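Local coordinates for protein TodX (Pseudomonas putida, PDB 3BS0) that carries toluene and probably other aromatic hydrocarbons across the outer membrane through a beta barrel of the FadL family, at residues P34-F39 / G224-L229; L157-L162 / D215-G220; S280-L285 / D298-Y303. One frame throughout, in Å; residues are numbered along the deposited sequence.

Interaction 1: P34-F39 / G224-L229; sequences PATLSF and GLTYKL
Phe39 reaches Thr226 because its CG stands anti to the carbonyl carbon, beside the backbone N (chi1 -54°), which carries the ring out from the end of the 3-10 turn to the strand. Thr226 answers from the opposite direction: its OG1 lies between the backbone N and the carbonyl carbon (chi1 43°), while CG2 is set beside the N, and both branches face the CZ end of the ring. Phe39 CZ therefore sits against the whole fork of the threonine, 3.4 Å from Thr226 OG1 and 3.6 Å from Thr226 CG2. Thr36 CA lies over one face of the ring, offset toward the rim.

One turn back, Ala35 points its methyl directly at the strand backbone, with Ala35 CB 3.5 Å from Leu225 CA. Thr36 completes the row, its CG2 meeting Thr226 CG2 at 4.2 Å as the two side chains cross at about a right angle; the polar branch of Thr36 instead bonds back to Asn33 O. At the margin, the long chain of Lys228 brings CE to 4.2 Å from Phe39 CE1. The segments are joined by van der Waals packing: the phenylalanine ring against both branches of Thr226, and a methyl group against strand backbone. The turn's own bonds run from Leu37 N to Pro34 O and from Phe39 N to Thr36 O.

The 3-10 turn belongs to the chain leading from helix 11-15 into strand 44-60, and it leans on the inward face of strand 214-228, whose Leu225 and Tyr227 point away to the surface. That placement is consistent with the N-terminal plug of FadL-family channels. Pro34 O is also tied to Ser142 of strand 129-143, and backbone bonds link strand 214-228 to 233-240.

Interaction 2: L157-L162 / D215-G220; sequences LVWTSL and DAVGWG
Val158 pairs with Gly218, and Thr160 with Ala216, as antiparallel hydrogen-bonded pairs, each making two backbone bonds. The N to O distances are 2.9 Å from Val158 N to Gly218 O, 3.0 Å from Gly218 N to Val158 O, and 3.1 Å from Thr160 N to Ala216 O. That last bond is the straightest of the four, at 170°. Between them stands Trp159 opposite Val217, a non-hydrogen-bonded pair, where Val217 CA turns its hydrogen toward Val158 O.

Apolar contacts occupy the side bearing Trp159 and Val217. With CG anti to its backbone N (chi1 166°), Leu157 spreads over two neighbours: CD1 lies 3.5 Å from Val217 CG1, and CD2 packs obliquely on the indole of Trp219, 3.4 Å from Trp219 CZ3. The other valine branch, Val217 CG2, meets the edge of the Trp159 ring near its plane, 4.0 Å from Trp159 CD1.

On the reverse side Val158, Thr160 and Ala216 point together, Val158 and Thr160 touching Val134 of strand 129-143. Although Asp215 and Ser161 share the outer side with Trp159, Val217 and Trp219, the division is consistent with the in-out alternation of a transmembrane beta barrel.

Interaction 3: S280-L285 / D298-Y303; sequences SLTLGL and DIKRAY
Strands 280-285 and 298-302 run antiparallel, 174° between directions and 4.7 Å apart at closest, with Leu281–Arg301 and Leu283–Ile299 as hydrogen-bonded pairs, the bond from Leu283 N to Ile299 O being 3.0 Å long and almost straight, at 176°.

On the side of Ser280, Thr282 and Lys300, Thr282 sits between two charged residues. Its CG2, anti to the backbone N, is 3.8 Å from Lys300 CB. The Thr282 and Asp298 side chains cross at about a right angle, with Thr282 CG2 facing Asp298 OD1. Thr282 OG1 touches the lysine chain, 3.7 Å from Lys300 CG. The carboxylate of Asp298 lies beside Gly284, though its exact placement is doubtful. Farther along, Ser280 OG lies 3.7 Å from Ala302 CA.

The reverse side carries Leu281, Leu283, Ile299 and Arg301. Tyr303 lies alongside Leu281, pointing the same way, with Tyr303 OH 3.5 Å from Leu281 CB; the carbonyl oxygen of Arg301 stands over the centre of its ring.

Asp298 and Lys300 find their main partners near the N-terminus: Asp298 OD2 bonds to Ser21 OG, and Lys300 NZ makes a salt bridge to Asp5. The chemistry thus divides the hairpin: a polar side anchors the N-terminal segment inside the barrel, and a largely apolar side faces outward, probably toward lipid. The Ser21 hydroxyl probably offsets part of the cost of burying the Asp298 carboxylate.

How the interactions relate
All three contacts belong to the barrel wall or what rests on it. Interactions 1 and 2 share strand 214-228, using its two ends, so their centres lie 28 Å apart although their segments adjoin in sequence. Interaction 3 is the hairpin of strands 280-288 and 293-302, about 15 Å from interaction 1 and 24 Å from interaction 2 between centres, touching neither; strand 233-240 bridges strands 214-228 and 280-288. Along the chain, interaction 2 falls within the span joined by interaction 1, and interaction 3 follows both. Interaction 2 pairs wall strands; interaction 1 includes the N-terminal region and interaction 3 reaches it through Asp298 and Lys300, consistent with the plug of FadL-type channels.

Interaction 1: P34-F39 / G224-L229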
ATOM      1  N   PRO A  34      -4.913  -4.542  17.541  1.00 38.52           N
ATOM      2  CA  PRO A  34      -4.152  -4.386  18.781  1.00 40.91           C
ATOM      3  C   PRO A  34      -4.634  -5.220  19.962  1.00 43.19           C
ATOM      4  O   PRO A  34      -3.890  -5.415  20.923  1.00 45.37           O
ATOM      5  CB  PRO A  34      -4.238  -2.882  19.059  1.00 40.95           C
ATOM      6  CG  PRO A  34      -5.510  -2.486  18.404  1.00 41.14           C
ATOM      7  CD  PRO A  34      -5.453  -3.243  17.105  1.00 40.13           C
ATOM      8  N   ALA A  35      -5.870  -5.711  19.894  1.00 42.62           N
ATOM      9  CA  ALA A  35      -6.412  -6.518  20.977  1.00 39.71           C
ATOM     10  C   ALA A  35      -5.686  -7.841  21.046  1.00 39.16           C
ATOM     11  O   ALA A  35      -5.788  -8.555  22.045  1.00 40.38           O
ATOM     12  CB  ALA A  35      -7.882  -6.755  20.770  1.00 40.75           C
ATOM     13  N   THR A  36      -4.959  -8.181  19.985  1.00 35.69           N
ATOM     14  CA  THR A  36      -4.223  -9.435  19.978  1.00 35.74           C
ATOM     15  C   THR A  36      -2.896  -9.311  20.715  1.00 36.52           C
ATOM     16  O   THR A  36      -2.228 -10.315  20.947  1.00 36.80           O
ATOM     17  CB  THR A  36      -3.911  -9.938  18.549  1.00 35.95           C
ATOM     18  OG1 THR A  36      -3.420  -8.847  17.757  1.00 39.29           O
ATOM     19  CG2 THR A  36      -5.137 -10.563  17.902  1.00 33.01           C
ATOM     20  N   LEU A  37      -2.509  -8.094  21.084  1.00 34.93           N
ATOM     21  CA  LEU A  37      -1.239  -7.917  21.766  1.00 35.87           C
ATOM     22  C   LEU A  37      -1.254  -8.559  23.148  1.00 38.15           C
ATOM     23  O   LEU A  37      -0.197  -8.814  23.741  1.00 37.27           O
ATOM     24  CB  LEU A  37      -0.884  -6.430  21.886  1.00 34.05           C
ATOM     25  CG  LEU A  37      -0.559  -5.683  20.588  1.00 33.13           C
ATOM     26  CD1 LEU A  37      -0.309  -4.226  20.932  1.00 27.26           C
ATOM     27  CD2 LEU A  37       0.655  -6.303  19.879  1.00 26.24           C
ATOM     28  N   SER A  38      -2.450  -8.831  23.663  1.00 38.54           N
ATOM     29  CA  SER A  38      -2.552  -9.444  24.979  1.00 37.53           C
ATOM     30  C   SER A  38      -2.186 -10.920  24.926  1.00 38.71           C
ATOM     31  O   SER A  38      -2.039 -11.569  25.965  1.00 39.61           O
ATOM     32  CB  SER A  38      -3.949  -9.252  25.560  1.00 35.61           C
ATOM     33  OG  SER A  38      -4.063  -7.984  26.173  1.00 33.41           O
ATOM     34  N   PHE A  39      -2.018 -11.440  23.715  1.00 38.42           N
ATOM     35  CA  PHE A  39      -1.629 -12.834  23.540  1.00 38.55           C
ATOM     36  C   PHE A  39      -0.106 -12.887  23.471  1.00 38.19           C
ATOM     37  O   PHE A  39       0.485 -13.918  23.152  1.00 38.95           O
ATOM     38  CB  PHE A  39      -2.182 -13.421  22.235  1.00 40.52           C
ATOM     39  CG  PHE A  39      -3.667 -13.281  22.067  1.00 44.47           C
ATOM     40  CD1 PHE A  39      -4.492 -12.970  23.139  1.00 48.57           C
ATOM     41  CD2 PHE A  39      -4.243 -13.455  20.815  1.00 46.17           C
ATOM     42  CE1 PHE A  39      -5.872 -12.826  22.959  1.00 49.35           C
ATOM     43  CE2 PHE A  39      -5.612 -13.315  20.632  1.00 47.95           C
ATOM     44  CZ  PHE A  39      -6.427 -12.997  21.701  1.00 45.77           C
ATOM     45  N   GLY A 224     -10.300  -2.903  18.399  1.00 40.16           N
ATOM     46  CA  GLY A 224     -10.812  -4.247  18.170  1.00 38.59           C
ATOM     47  C   GLY A 224     -10.954  -5.063  19.443  1.00 38.22           C
ATOM     48  O   GLY A 224     -10.893  -4.531  20.552  1.00 35.62           O
ATOM     49  N   LEU A 225     -11.145  -6.365  19.293  1.00 38.84           N
ATOM     50  CA  LEU A 225     -11.300  -7.207  20.465  1.00 43.95           C
ATOM     51  C   LEU A 225     -11.166  -8.685  20.180  1.00 46.30           C
ATOM     52  O   LEU A 225     -11.117  -9.109  19.027  1.00 47.46           O
ATOM     53  CB  LEU A 225     -12.647  -6.928  21.142  1.00 46.14           C
ATOM     54  CG  LEU A 225     -13.905  -6.825  20.273  1.00 48.87           C
ATOM     55  CD1 LEU A 225     -14.253  -8.170  19.657  1.00 49.73           C
ATOM     56  CD2 LEU A 225     -15.051  -6.314  21.123  1.00 48.15           C
ATOM     57  N   THR A 226     -11.099  -9.470  21.246  1.00 49.17           N
ATOM     58  CA  THR A 226     -10.963 -10.910  21.111  1.00 54.45           C
ATOM     59  C   THR A 226     -11.739 -11.679  22.173  1.00 57.40           C
ATOM     60  O   THR A 226     -12.118 -11.129  23.212  1.00 57.41           O
ATOM     61  CB  THR A 226      -9.479 -11.331  21.161  1.00 54.51           C
ATOM     62  OG1 THR A 226      -8.807 -10.602  22.196  1.00 56.86           O
ATOM     63  CG2 THR A 226      -8.807 -11.049  19.838  1.00 54.68           C
ATOM     64  N   TYR A 227     -11.977 -12.958  21.893  1.00 61.27           N
ATOM     65  CA  TYR A 227     -12.711 -13.820  22.808  1.00 65.30           C
ATOM     66  C   TYR A 227     -12.403 -15.295  22.536  1.00 66.95           C
ATOM     67  O   TYR A 227     -12.329 -15.719  21.377  1.00 66.58           O
ATOM     68  CB  TYR A 227     -14.211 -13.578  22.660  1.00 66.00           C
ATOM     69  CG  TYR A 227     -15.029 -14.224  23.753  1.00 70.11           C
ATOM     70  CD1 TYR A 227     -15.247 -13.568  24.968  1.00 69.78           C
ATOM     71  CD2 TYR A 227     -15.576 -15.501  23.583  1.00 69.42           C
ATOM     72  CE1 TYR A 227     -15.994 -14.166  25.982  1.00 70.31           C
ATOM     73  CE2 TYR A 227     -16.320 -16.106  24.594  1.00 70.42           C
ATOM     74  CZ  TYR A 227     -16.526 -15.433  25.788  1.00 70.41           C
ATOM     75  OH  TYR A 227     -17.271 -16.026  26.778  1.00 70.62           O
ATOM     76  N   LYS A 228     -12.231 -16.069  23.608  1.00 68.82           N
ATOM     77  CA  LYS A 228     -11.929 -17.497  23.501  1.00 71.42           C
ATOM     78  C   LYS A 228     -13.135 -18.320  23.926  1.00 72.96           C
ATOM     79  O   LYS A 228     -13.243 -18.694  25.089  1.00 72.76           O
ATOM     80  CB  LYS A 228     -10.757 -17.870  24.415  1.00 71.77           C
ATOM     81  CG  LYS A 228      -9.502 -17.065  24.198  1.00 74.00           C
ATOM     82  CD  LYS A 228      -8.669 -16.981  25.469  1.00 75.49           C
ATOM     83  CE  LYS A 228      -7.567 -15.934  25.309  1.00 77.33           C
ATOM     84  NZ  LYS A 228      -6.815 -15.663  26.563  1.00 77.93           N
ATOM     85  N   LEU A 229     -14.048 -18.613  23.007  1.00 75.09           N
ATOM     86  CA  LEU A 229     -15.203 -19.410  23.393  1.00 78.11           C
ATOM     87  C   LEU A 229     -14.754 -20.800  23.852  1.00 79.50           C
ATOM     88  O   LEU A 229     -15.188 -21.270  24.901  1.00 79.05           O
ATOM     89  CB  LEU A 229     -16.218 -19.502  22.245  1.00 78.18           C
ATOM     90  CG  LEU A 229     -15.782 -19.935  20.851  1.00 77.90           C
ATOM     91  CD1 LEU A 229     -16.996 -19.934  19.945  1.00 78.16           C
ATOM     92  CD2 LEU A 229     -14.724 -18.993  20.315  1.00 79.39           C
TER

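Interaction 2: L157-L162 / D215-G220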
ATOM      1  N   LEU A 157      -1.119   8.429  12.673  1.00 46.68           N
ATOM      2  CA  LEU A 157      -0.206   9.433  12.160  1.00 47.17           C
ATOM      3  C   LEU A 157       0.427   8.689  10.988  1.00 47.13           C
ATOM      4  O   LEU A 157       1.238   7.766  11.155  1.00 44.16           O
ATOM      5  CB  LEU A 157       0.878   9.847  13.156  1.00 48.25           C
ATOM      6  CG  LEU A 157       2.043  10.637  12.527  1.00 51.24           C
ATOM      7  CD1 LEU A 157       1.620  11.327  11.226  1.00 50.98           C
ATOM      8  CD2 LEU A 157       2.544  11.665  13.528  1.00 51.56           C
ATOM      9  N   VAL A 158       0.010   9.109   9.804  1.00 46.47           N
ATOM     10  CA  VAL A 158       0.437   8.546   8.548  1.00 45.31           C
ATOM     11  C   VAL A 158       1.153   9.651   7.776  1.00 45.86           C
ATOM     12  O   VAL A 158       0.732  10.807   7.807  1.00 46.79           O
ATOM     13  CB  VAL A 158      -0.812   8.080   7.792  1.00 46.01           C
ATOM     14  CG1 VAL A 158      -0.447   7.456   6.451  1.00 46.76           C
ATOM     15  CG2 VAL A 158      -1.587   7.117   8.666  1.00 45.18           C
ATOM     16  N   TRP A 159       2.254   9.303   7.118  1.00 46.44           N
ATOM     17  CA  TRP A 159       3.026  10.250   6.317  1.00 46.76           C
ATOM     18  C   TRP A 159       3.075   9.630   4.926  1.00 46.39           C
ATOM     19  O   TRP A 159       3.568   8.517   4.749  1.00 46.92           O
ATOM     20  CB  TRP A 159       4.459  10.408   6.868  1.00 49.49           C
ATOM     21  CG  TRP A 159       5.335  11.382   6.082  1.00 52.61           C
ATOM     22  CD1 TRP A 159       5.306  12.744   6.144  1.00 52.40           C
ATOM     23  CD2 TRP A 159       6.330  11.051   5.094  1.00 54.33           C
ATOM     24  NE1 TRP A 159       6.211  13.282   5.261  1.00 52.31           N
ATOM     25  CE2 TRP A 159       6.850  12.268   4.601  1.00 53.82           C
ATOM     26  CE3 TRP A 159       6.825   9.844   4.572  1.00 56.41           C
ATOM     27  CZ2 TRP A 159       7.846  12.314   3.616  1.00 54.62           C
ATOM     28  CZ3 TRP A 159       7.822   9.892   3.583  1.00 54.94           C
ATOM     29  CH2 TRP A 159       8.314  11.119   3.118  1.00 54.65           C
ATOM     30  N   THR A 160       2.545  10.336   3.938  1.00 45.80           N
ATOM     31  CA  THR A 160       2.535   9.811   2.582  1.00 43.89           C
ATOM     32  C   THR A 160       3.332  10.688   1.666  1.00 41.94           C
ATOM     33  O   THR A 160       3.270  11.904   1.751  1.00 43.08           O
ATOM     34  CB  THR A 160       1.115   9.731   1.997  1.00 44.53           C
ATOM     35  OG1 THR A 160       0.145   9.874   3.041  1.00 44.33           O
ATOM     36  CG2 THR A 160       0.912   8.395   1.321  1.00 45.28           C
ATOM     37  N   SER A 161       4.082  10.057   0.786  1.00 40.43           N
ATOM     38  CA  SER A 161       4.887  10.767  -0.183  1.00 39.68           C
ATOM     39  C   SER A 161       4.532  10.168  -1.559  1.00 38.91           C
ATOM     40  O   SER A 161       4.274   8.958  -1.686  1.00 39.91           O
ATOM     41  CB  SER A 161       6.371  10.565   0.148  1.00 42.47           C
ATOM     42  OG  SER A 161       7.219  11.270  -0.742  1.00 45.06           O
ATOM     43  N   LEU A 162       4.483  11.014  -2.578  1.00 35.12           N
ATOM     44  CA  LEU A 162       4.164  10.548  -3.919  1.00 31.39           C
ATOM     45  C   LEU A 162       5.131  11.038  -4.964  1.00 32.29           C
ATOM     46  O   LEU A 162       5.239  12.233  -5.187  1.00 34.62           O
ATOM     47  CB  LEU A 162       2.767  10.979  -4.373  1.00 24.82           C
ATOM     48  CG  LEU A 162       2.647  10.679  -5.877  1.00 24.21           C
ATOM     49  CD1 LEU A 162       2.801   9.177  -6.065  1.00 23.22           C
ATOM     50  CD2 LEU A 162       1.326  11.163  -6.494  1.00 19.10           C
ATOM     51  N   ASP A 215       3.407  15.412  -0.546  1.00 34.38           N
ATOM     52  CA  ASP A 215       3.207  14.586   0.619  1.00 35.11           C
ATOM     53  C   ASP A 215       2.075  15.145   1.428  1.00 35.66           C
ATOM     54  O   ASP A 215       1.542  16.195   1.122  1.00 37.83           O
ATOM     55  CB  ASP A 215       4.483  14.573   1.476  1.00 36.32           C
ATOM     56  CG  ASP A 215       4.982  15.986   1.804  1.00 39.51           C
ATOM     57  OD1 ASP A 215       4.152  16.923   1.822  1.00 43.13           O
ATOM     58  OD2 ASP A 215       6.191  16.174   2.051  1.00 39.37           O
ATOM     59  N   ALA A 216       1.720  14.431   2.477  1.00 37.31           N
ATOM     60  CA  ALA A 216       0.669  14.864   3.365  1.00 37.38           C
ATOM     61  C   ALA A 216       0.933  14.169   4.689  1.00 38.88           C
ATOM     62  O   ALA A 216       1.618  13.142   4.738  1.00 38.39           O
ATOM     63  CB  ALA A 216      -0.668  14.454   2.818  1.00 35.48           C
ATOM     64  N   VAL A 217       0.431  14.752   5.768  1.00 38.94           N
ATOM     65  CA  VAL A 217       0.578  14.140   7.073  1.00 37.53           C
ATOM     66  C   VAL A 217      -0.840  14.114   7.617  1.00 38.83           C
ATOM     67  O   VAL A 217      -1.613  15.009   7.335  1.00 39.12           O
ATOM     68  CB  VAL A 217       1.484  14.957   8.000  1.00 35.45           C
ATOM     69  CG1 VAL A 217       1.948  14.077   9.147  1.00 30.62           C
ATOM     70  CG2 VAL A 217       2.674  15.496   7.238  1.00 33.91           C
ATOM     71  N   GLY A 218      -1.195  13.074   8.360  1.00 40.92           N
ATOM     72  CA  GLY A 218      -2.532  12.994   8.907  1.00 41.66           C
ATOM     73  C   GLY A 218      -2.601  11.986  10.030  1.00 44.31           C
ATOM     74  O   GLY A 218      -1.593  11.402  10.409  1.00 45.18           O
ATOM     75  N   TRP A 219      -3.801  11.791  10.562  1.00 47.58           N
ATOM     76  CA  TRP A 219      -4.056  10.857  11.656  1.00 48.25           C
ATOM     77  C   TRP A 219      -4.774   9.616  11.092  1.00 45.42           C
ATOM     78  O   TRP A 219      -5.157   9.578   9.925  1.00 44.09           O
ATOM     79  CB  TRP A 219      -4.965  11.516  12.706  1.00 55.61           C
ATOM     80  CG  TRP A 219      -4.353  11.991  14.043  1.00 62.73           C
ATOM     81  CD1 TRP A 219      -5.046  12.209  15.216  1.00 65.33           C
ATOM     82  CD2 TRP A 219      -2.991  12.354  14.322  1.00 64.16           C
ATOM     83  NE1 TRP A 219      -4.203  12.681  16.195  1.00 65.68           N
ATOM     84  CE2 TRP A 219      -2.939  12.777  15.680  1.00 66.32           C
ATOM     85  CE3 TRP A 219      -1.813  12.359  13.571  1.00 65.24           C
ATOM     86  CZ2 TRP A 219      -1.757  13.206  16.289  1.00 67.87           C
ATOM     87  CZ3 TRP A 219      -0.636  12.786  14.179  1.00 67.84           C
ATOM     88  CH2 TRP A 219      -0.618  13.201  15.527  1.00 69.54           C
ATOM     89  N   GLY A 220      -4.968   8.618  11.946  1.00 43.28           N
ATOM     90  CA  GLY A 220      -5.634   7.384  11.563  1.00 39.83           C
ATOM     91  C   GLY A 220      -5.761   6.553  12.824  1.00 38.99           C
ATOM     92  O   GLY A 220      -5.190   6.915  13.846  1.00 35.87           O
TER

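Interaction 3: S280-L285 / D298-Y303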
ATOM      1  N   SER A 280     -12.542   0.029   7.612  1.00 68.05           N
ATOM      2  CA  SER A 280     -12.643  -1.385   7.314  1.00 66.33           C
ATOM      3  C   SER A 280     -13.163  -2.098   8.545  1.00 64.55           C
ATOM      4  O   SER A 280     -12.893  -1.692   9.673  1.00 64.09           O
ATOM      5  CB  SER A 280     -11.280  -1.956   6.926  1.00 69.46           C
ATOM      6  OG  SER A 280     -10.703  -1.237   5.849  1.00 73.62           O
ATOM      7  N   LEU A 281     -13.929  -3.155   8.320  1.00 63.02           N
ATOM      8  CA  LEU A 281     -14.488  -3.946   9.403  1.00 60.89           C
ATOM      9  C   LEU A 281     -13.913  -5.334   9.167  1.00 60.25           C
ATOM     10  O   LEU A 281     -13.872  -5.805   8.031  1.00 59.58           O
ATOM     11  CB  LEU A 281     -16.016  -3.959   9.309  1.00 58.72           C
ATOM     12  CG  LEU A 281     -16.756  -4.053  10.638  1.00 57.90           C
ATOM     13  CD1 LEU A 281     -16.402  -5.358  11.314  1.00 59.04           C
ATOM     14  CD2 LEU A 281     -16.387  -2.871  11.520  1.00 55.60           C
ATOM     15  N   THR A 282     -13.451  -5.989  10.222  1.00 59.33           N
ATOM     16  CA  THR A 282     -12.864  -7.306  10.032  1.00 60.28           C
ATOM     17  C   THR A 282     -13.350  -8.327  11.046  1.00 60.49           C
ATOM     18  O   THR A 282     -13.348  -8.066  12.249  1.00 61.06           O
ATOM     19  CB  THR A 282     -11.333  -7.229  10.110  1.00 59.62           C
ATOM     20  OG1 THR A 282     -10.892  -5.961   9.608  1.00 58.50           O
ATOM     21  CG2 THR A 282     -10.708  -8.346   9.282  1.00 58.80           C
ATOM     22  N   LEU A 283     -13.758  -9.492  10.555  1.00 59.40           N
ATOM     23  CA  LEU A 283     -14.249 -10.550  11.426  1.00 58.89           C
ATOM     24  C   LEU A 283     -13.512 -11.843  11.116  1.00 58.79           C
ATOM     25  O   LEU A 283     -13.272 -12.153   9.952  1.00 58.69           O
ATOM     26  CB  LEU A 283     -15.760 -10.729  11.229  1.00 58.11           C
ATOM     27  CG  LEU A 283     -16.640  -9.556  11.682  1.00 57.70           C
ATOM     28  CD1 LEU A 283     -18.100  -9.902  11.468  1.00 59.11           C
ATOM     29  CD2 LEU A 283     -16.397  -9.255  13.151  1.00 57.12           C
ATOM     30  N   GLY A 284     -13.138 -12.587  12.156  1.00 58.02           N
ATOM     31  CA  GLY A 284     -12.427 -13.836  11.941  1.00 58.97           C
ATOM     32  C   GLY A 284     -12.339 -14.774  13.137  1.00 60.76           C
ATOM     33  O   GLY A 284     -12.902 -14.514  14.207  1.00 59.37           O
ATOM     34  N   LEU A 285     -11.621 -15.878  12.948  1.00 62.25           N
ATOM     35  CA  LEU A 285     -11.454 -16.864  14.004  1.00 65.15           C
ATOM     36  C   LEU A 285     -10.247 -17.760  13.775  1.00 66.54           C
ATOM     37  O   LEU A 285      -9.974 -18.176  12.650  1.00 68.31           O
ATOM     38  CB  LEU A 285     -12.711 -17.738  14.128  1.00 64.33           C
ATOM     39  CG  LEU A 285     -13.127 -18.602  12.934  1.00 63.90           C
ATOM     40  CD1 LEU A 285     -13.397 -20.025  13.397  1.00 64.15           C
ATOM     41  CD2 LEU A 285     -14.365 -18.006  12.272  1.00 63.75           C
ATOM     42  N   ASP A 298     -10.224 -15.378   8.085  1.00 55.75           N
ATOM     43  CA  ASP A 298     -10.630 -13.999   8.303  1.00 55.84           C
ATOM     44  C   ASP A 298     -11.428 -13.463   7.115  1.00 55.08           C
ATOM     45  O   ASP A 298     -11.234 -13.898   5.981  1.00 53.28           O
ATOM     46  CB  ASP A 298      -9.378 -13.138   8.495  1.00 60.20           C
ATOM     47  CG  ASP A 298      -9.544 -12.072   9.568  1.00 64.16           C
ATOM     48  OD1 ASP A 298      -8.787 -11.074   9.539  1.00 65.25           O
ATOM     49  OD2 ASP A 298     -10.416 -12.237  10.448  1.00 67.34           O
ATOM     50  N   ILE A 299     -12.326 -12.520   7.386  1.00 53.60           N
ATOM     51  CA  ILE A 299     -13.123 -11.897   6.340  1.00 53.18           C
ATOM     52  C   ILE A 299     -13.076 -10.386   6.572  1.00 53.12           C
ATOM     53  O   ILE A 299     -13.569  -9.878   7.589  1.00 51.00           O
ATOM     54  CB  ILE A 299     -14.588 -12.368   6.373  1.00 53.88           C
ATOM     55  CG1 ILE A 299     -14.674 -13.792   6.930  1.00 54.28           C
ATOM     56  CG2 ILE A 299     -15.159 -12.355   4.953  1.00 54.55           C
ATOM     57  CD1 ILE A 299     -16.094 -14.266   7.208  1.00 54.69           C
ATOM     58  N   LYS A 300     -12.468  -9.675   5.626  1.00 53.42           N
ATOM     59  CA  LYS A 300     -12.325  -8.229   5.725  1.00 54.20           C
ATOM     60  C   LYS A 300     -13.209  -7.454   4.759  1.00 54.08           C
ATOM     61  O   LYS A 300     -13.414  -7.856   3.609  1.00 53.75           O
ATOM     62  CB  LYS A 300     -10.874  -7.831   5.487  1.00 55.70           C
ATOM     63  CG  LYS A 300     -10.568  -6.451   6.000  1.00 58.85           C
ATOM     64  CD  LYS A 300      -9.529  -5.740   5.165  1.00 61.38           C
ATOM     65  CE  LYS A 300      -8.523  -5.061   6.069  1.00 63.73           C
ATOM     66  NZ  LYS A 300      -7.623  -6.064   6.705  1.00 68.06           N
ATOM     67  N   ARG A 301     -13.711  -6.319   5.229  1.00 55.24           N
ATOM     68  CA  ARG A 301     -14.582  -5.480   4.424  1.00 56.26           C
ATOM     69  C   ARG A 301     -14.182  -4.008   4.388  1.00 55.85           C
ATOM     70  O   ARG A 301     -14.489  -3.250   5.307  1.00 56.31           O
ATOM     71  CB  ARG A 301     -16.005  -5.593   4.945  1.00 59.59           C
ATOM     72  CG  ARG A 301     -17.036  -4.991   4.027  1.00 65.39           C
ATOM     73  CD  ARG A 301     -16.978  -5.636   2.653  1.00 69.32           C
ATOM     74  NE  ARG A 301     -18.194  -5.387   1.889  1.00 73.08           N
ATOM     75  CZ  ARG A 301     -19.375  -5.930   2.168  1.00 74.18           C
ATOM     76  NH1 ARG A 301     -19.507  -6.764   3.197  1.00 73.67           N
ATOM     77  NH2 ARG A 301     -20.429  -5.627   1.422  1.00 75.53           N
ATOM     78  N   ALA A 302     -13.512  -3.609   3.311  1.00 56.87           N
ATOM     79  CA  ALA A 302     -13.064  -2.226   3.123  1.00 58.84           C
ATOM     80  C   ALA A 302     -14.165  -1.371   2.510  1.00 59.56           C
ATOM     81  O   ALA A 302     -14.564  -1.583   1.368  1.00 57.95           O
ATOM     82  CB  ALA A 302     -11.834  -2.193   2.231  1.00 56.73           C
ATOM     83  N   TYR A 303     -14.629  -0.385   3.268  1.00 63.01           N
ATOM     84  CA  TYR A 303     -15.700   0.499   2.825  1.00 66.32           C
ATOM     85  C   TYR A 303     -15.300   1.544   1.804  1.00 67.36           C
ATOM     86  O   TYR A 303     -15.499   2.733   2.031  1.00 67.63           O
ATOM     87  CB  TYR A 303     -16.329   1.184   4.042  1.00 69.26           C
ATOM     88  CG  TYR A 303     -16.980   0.196   4.988  1.00 74.05           C
ATOM     89  CD1 TYR A 303     -16.682   0.198   6.353  1.00 74.89           C
ATOM     90  CD2 TYR A 303     -17.874  -0.765   4.508  1.00 74.65           C
ATOM     91  CE1 TYR A 303     -17.255  -0.730   7.213  1.00 76.48           C
ATOM     92  CE2 TYR A 303     -18.451  -1.697   5.357  1.00 76.41           C
ATOM     93  CZ  TYR A 303     -18.138  -1.677   6.708  1.00 78.25           C
ATOM     94  OH  TYR A 303     -18.711  -2.603   7.551  1.00 79.75           O
TER